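PDB 3O6Q: stage II sporulation protein SA from Bacillus subtilis, which is the toxin of a type II toxin-antitoxin system; without its antitoxin SpoIISB, cells die during sporulation with holes in the peptidoglycan. Local coordinates for residues 64-73 and 119-130. Residues are numbered along the deposited sequence; the frame is centred on the assembly and turned at random.
Sequences NLTASLCHYS and NYVIKLTSDSIV
Tyr120 and His71 run alongside each other in the same direction at the end of the antiparallel pairing of strands 66-71 and 119-125. Tyr120 CE1 sits over one face of the imidazole, toward its rim and 3.5 Å from His71 ND1, with the ring planes turned 38° apart. Two flat groups suit this place, since they can overlap obliquely although their CB bonds diverge. At its root, Tyr120 CB meets Leu69 CD1. With CG anti to the backbone N (chi1 -170°), Leu69 leans back toward the partner strand, and the same methyl lies 3.8 Å from Ile122 CG1. Further along this apolar face the small Ala67 leaves room for Leu124, whose CD2 comes to 3.4 Å from Ala67 CB. Helix 45-61 packs here, its Ala49, Leu56 and Ala60 touching the face.

Thr66, Ser68, Cys70, Val121, Lys123 and Thr125 turn to the other face. Beyond them the Tyr72 ring lies at a slant against Val121, CG2 of the valine 3.5 Å from Tyr72 CG, while the phenol OH is hydrogen-bonded to Asp96. Leu81 of helix 75-82 touches both side chains. Cys70 SG forms a disulfide to another chain.

Paired backbone bonds join Thr66 to Thr125, Ser68 to Lys123 and Cys70 to Val121. Tyr72 N adds a last bond to Asn119 O, 2.9 Å away and approached from above the carbonyl plane. At the other end Ser126 OG donates to Asn64 O at 3.0 Å, in the carbonyl plane, and accepts from Ser128 OG; a short serine can reach both. Edge strand 66-71 and its inner neighbour thus belong to the four-stranded antiparallel sheet of SpoIISA's predicted cytoplasmic part, with helices on both faces.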
loop_
_atom_site.group_PDB
_atom_site.type_symbol
_atom_site.label_atom_id
_atom_site.label_comp_id
_atom_site.label_asym_id
_atom_site.label_seq_id
_atom_site.Cartn_x
_atom_site.Cartn_y
_atom_site.Cartn_z
ATOM N N ASN A 64 10.770 10.698 -4.094
ATOM C CA ASN A 64 11.840 11.244 -3.247
ATOM C C ASN A 64 12.646 10.150 -2.541
ATOM O O ASN A 64 12.938 10.226 -1.319
ATOM C CB ASN A 64 11.260 12.260 -2.232
ATOM C CG ASN A 64 10.662 13.505 -2.929
ATOM O OD1 ASN A 64 11.342 14.157 -3.718
ATOM N ND2 ASN A 64 9.383 13.809 -2.657
ATOM N N LEU A 65 12.975 9.135 -3.349
ATOM C CA LEU A 65 13.810 8.049 -2.963
ATOM C C LEU A 65 14.232 7.331 -4.258
ATOM O O LEU A 65 13.593 7.498 -5.291
ATOM C CB LEU A 65 13.067 7.115 -1.972
ATOM C CG LEU A 65 11.880 6.220 -2.382
ATOM C CD1 LEU A 65 12.342 4.810 -2.658
ATOM C CD2 LEU A 65 10.805 6.202 -1.269
ATOM N N THR A 66 15.298 6.532 -4.192
ATOM C CA THR A 66 15.817 5.789 -5.333
ATOM C C THR A 66 15.640 4.296 -5.080
ATOM O O THR A 66 15.977 3.814 -4.026
ATOM C CB THR A 66 17.321 6.071 -5.528
ATOM O OG1 THR A 66 17.547 7.479 -5.544
ATOM C CG2 THR A 66 17.839 5.510 -6.841
ATOM N N ALA A 67 15.125 3.574 -6.074
ATOM C CA ALA A 67 15.014 2.118 -6.028
ATOM C C ALA A 67 15.778 1.514 -7.213
ATOM O O ALA A 67 15.826 2.099 -8.304
ATOM C CB ALA A 67 13.580 1.694 -6.041
ATOM N N SER A 68 16.384 0.351 -6.975
ATOM C CA SER A 68 17.152 -0.380 -7.981
ATOM C C SER A 68 17.041 -1.863 -7.687
ATOM O O SER A 68 16.756 -2.255 -6.563
ATOM C CB SER A 68 18.618 -0.014 -7.936
ATOM O OG SER A 68 18.819 1.371 -8.017
ATOM N N LEU A 69 17.279 -2.660 -8.719
ATOM C CA LEU A 69 17.339 -4.096 -8.636
ATOM C C LEU A 69 18.771 -4.469 -8.952
ATOM O O LEU A 69 19.252 -4.208 -10.047
ATOM C CB LEU A 69 16.392 -4.728 -9.650
ATOM C CG LEU A 69 16.223 -6.252 -9.448
ATOM C CD1 LEU A 69 15.834 -6.573 -8.023
ATOM C CD2 LEU A 69 15.187 -6.856 -10.359
ATOM N N CYS A 70 19.468 -5.045 -7.977
ATOM C CA CYS A 70 20.888 -5.271 -8.103
ATOM C C CYS A 70 21.163 -6.765 -8.130
ATOM O O CYS A 70 20.588 -7.519 -7.351
ATOM C CB CYS A 70 21.630 -4.597 -6.940
ATOM S SG CYS A 70 21.509 -2.811 -6.901
ATOM N N HIS A 71 22.031 -7.190 -9.046
ATOM C CA HIS A 71 22.457 -8.574 -9.078
ATOM C C HIS A 71 23.116 -8.863 -7.742
ATOM O O HIS A 71 23.763 -7.990 -7.166
ATOM C CB HIS A 71 23.428 -8.823 -10.240
ATOM C CG HIS A 71 22.765 -8.859 -11.590
ATOM N ND1 HIS A 71 22.154 -9.991 -12.092
ATOM C CD2 HIS A 71 22.614 -7.896 -12.538
ATOM C CE1 HIS A 71 21.651 -9.722 -13.287
ATOM N NE2 HIS A 71 21.909 -8.457 -13.578
ATOM N N TYR A 72 22.912 -10.063 -7.229
ATOM C CA TYR A 72 23.531 -10.469 -5.986
ATOM C C TYR A 72 23.946 -11.944 -6.085
ATOM O O TYR A 72 23.641 -12.758 -5.212
ATOM C CB TYR A 72 22.582 -10.195 -4.813
ATOM C CG TYR A 72 23.286 -10.255 -3.471
ATOM C CD1 TYR A 72 24.022 -9.178 -2.995
ATOM C CD2 TYR A 72 23.233 -11.393 -2.693
ATOM C CE1 TYR A 72 24.700 -9.244 -1.786
ATOM C CE2 TYR A 72 23.894 -11.461 -1.482
ATOM C CZ TYR A 72 24.631 -10.386 -1.029
ATOM O OH TYR A 72 25.310 -10.479 0.178
ATOM N N SER A 73 24.658 -12.245 -7.175
ATOM C CA SER A 73 25.126 -13.584 -7.499
ATOM C C SER A 73 26.623 -13.757 -7.266
ATOM O O SER A 73 27.059 -14.602 -6.493
ATOM C CB SER A 73 24.854 -13.872 -8.979
ATOM O OG SER A 73 23.492 -13.786 -9.235
ATOM N N ASN A 119 19.617 -14.572 -7.774
ATOM C CA ASN A 119 19.593 -13.704 -6.601
ATOM C C ASN A 119 19.827 -12.261 -6.942
ATOM O O ASN A 119 20.696 -11.921 -7.726
ATOM C CB ASN A 119 20.623 -14.157 -5.570
ATOM C CG ASN A 119 20.252 -15.513 -4.943
ATOM O OD1 ASN A 119 19.097 -15.921 -4.951
ATOM N ND2 ASN A 119 21.242 -16.221 -4.449
ATOM N N TYR A 120 19.035 -11.416 -6.308
ATOM C CA TYR A 120 19.131 -9.995 -6.459
ATOM C C TYR A 120 18.920 -9.346 -5.094
ATOM O O TYR A 120 18.625 -10.031 -4.098
ATOM C CB TYR A 120 18.039 -9.474 -7.422
ATOM C CG TYR A 120 18.113 -9.984 -8.843
ATOM C CD1 TYR A 120 18.726 -9.227 -9.819
ATOM C CD2 TYR A 120 17.548 -11.202 -9.213
ATOM C CE1 TYR A 120 18.799 -9.659 -11.126
ATOM C CE2 TYR A 120 17.613 -11.656 -10.544
ATOM C CZ TYR A 120 18.246 -10.866 -11.499
ATOM O OH TYR A 120 18.349 -11.239 -12.830
ATOM N N VAL A 121 19.094 -8.024 -5.059
ATOM C CA VAL A 121 18.788 -7.245 -3.884
ATOM C C VAL A 121 18.105 -5.988 -4.370
ATOM O O VAL A 121 18.609 -5.318 -5.232
ATOM C CB VAL A 121 20.069 -6.946 -3.056
ATOM C CG1 VAL A 121 19.796 -5.941 -1.975
ATOM C CG2 VAL A 121 20.583 -8.209 -2.434
ATOM N N ILE A 122 16.907 -5.731 -3.881
ATOM C CA ILE A 122 16.240 -4.483 -4.144
ATOM C C ILE A 122 16.861 -3.436 -3.208
ATOM O O ILE A 122 16.685 -3.509 -1.993
ATOM C CB ILE A 122 14.721 -4.585 -3.875
ATOM C CG1 ILE A 122 14.046 -5.615 -4.775
ATOM C CG2 ILE A 122 14.036 -3.227 -4.134
ATOM C CD1 ILE A 122 12.749 -6.171 -4.149
ATOM N N LYS A 123 17.579 -2.475 -3.780
ATOM C CA LYS A 123 18.146 -1.361 -3.041
ATOM C C LYS A 123 17.226 -0.164 -3.007
ATOM O O LYS A 123 16.947 0.408 -4.048
ATOM C CB LYS A 123 19.450 -0.934 -3.697
ATOM C CG LYS A 123 20.232 0.172 -2.979
ATOM C CD LYS A 123 21.595 0.352 -3.618
ATOM C CE LYS A 123 22.356 1.535 -3.030
ATOM N NZ LYS A 123 23.635 1.874 -3.770
ATOM N N LEU A 124 16.794 0.230 -1.809
ATOM C CA LEU A 124 16.081 1.503 -1.580
ATOM C C LEU A 124 16.894 2.489 -0.737
ATOM O O LEU A 124 17.237 2.196 0.423
ATOM C CB LEU A 124 14.777 1.264 -0.840
ATOM C CG LEU A 124 13.834 0.181 -1.391
ATOM C CD1 LEU A 124 12.644 0.094 -0.480
ATOM C CD2 LEU A 124 13.422 0.429 -2.849
ATOM N N THR A 125 17.176 3.666 -1.296
ATOM C CA THR A 125 17.825 4.748 -0.557
ATOM C C THR A 125 17.055 6.059 -0.686
ATOM O O THR A 125 16.230 6.219 -1.578
ATOM C CB THR A 125 19.231 5.045 -1.077
ATOM O OG1 THR A 125 19.109 5.573 -2.399
ATOM C CG2 THR A 125 20.098 3.789 -1.049
ATOM N N SER A 126 17.366 7.009 0.191
ATOM C CA SER A 126 16.636 8.258 0.237
ATOM C C SER A 126 17.482 9.275 0.962
ATOM O O SER A 126 18.149 8.956 1.930
ATOM C CB SER A 126 15.305 8.064 0.972
ATOM O OG SER A 126 14.537 9.240 1.014
ATOM N N ASP A 127 17.415 10.509 0.488
ATOM C CA ASP A 127 17.989 11.636 1.194
ATOM C C ASP A 127 17.176 12.020 2.434
ATOM O O ASP A 127 17.762 12.496 3.400
ATOM C CB ASP A 127 18.139 12.833 0.256
ATOM C CG ASP A 127 19.396 12.739 -0.602
ATOM O OD1 ASP A 127 20.499 12.428 -0.059
ATOM O OD2 ASP A 127 19.283 12.989 -1.824
ATOM N N SER A 128 15.858 11.805 2.419
ATOM C CA SER A 128 15.054 11.959 3.636
ATOM C C SER A 128 15.014 10.651 4.413
ATOM O O SER A 128 15.872 10.450 5.264
ATOM C CB SER A 128 13.641 12.486 3.356
ATOM O OG SER A 128 12.966 11.701 2.405
ATOM N N ILE A 129 14.070 9.757 4.106
ATOM C CA ILE A 129 13.852 8.569 4.933
ATOM C C ILE A 129 13.300 7.387 4.158
ATOM O O ILE A 129 12.395 7.562 3.363
ATOM C CB ILE A 129 12.884 8.912 6.073
ATOM C CG1 ILE A 129 13.650 9.561 7.233
ATOM C CG2 ILE A 129 12.194 7.732 6.591
ATOM C CD1 ILE A 129 12.733 10.277 8.231
ATOM N N VAL A 130 13.852 6.195 4.377
ATOM C CA VAL A 130 13.240 4.951 3.924
ATOM C C VAL A 130 13.202 3.944 5.077
ATOM O O VAL A 130 14.175 3.768 5.782
ATOM C CB VAL A 130 13.996 4.192 2.778
ATOM C CG1 VAL A 130 13.566 4.662 1.409
ATOM C CG2 VAL A 130 15.501 4.277 2.942
#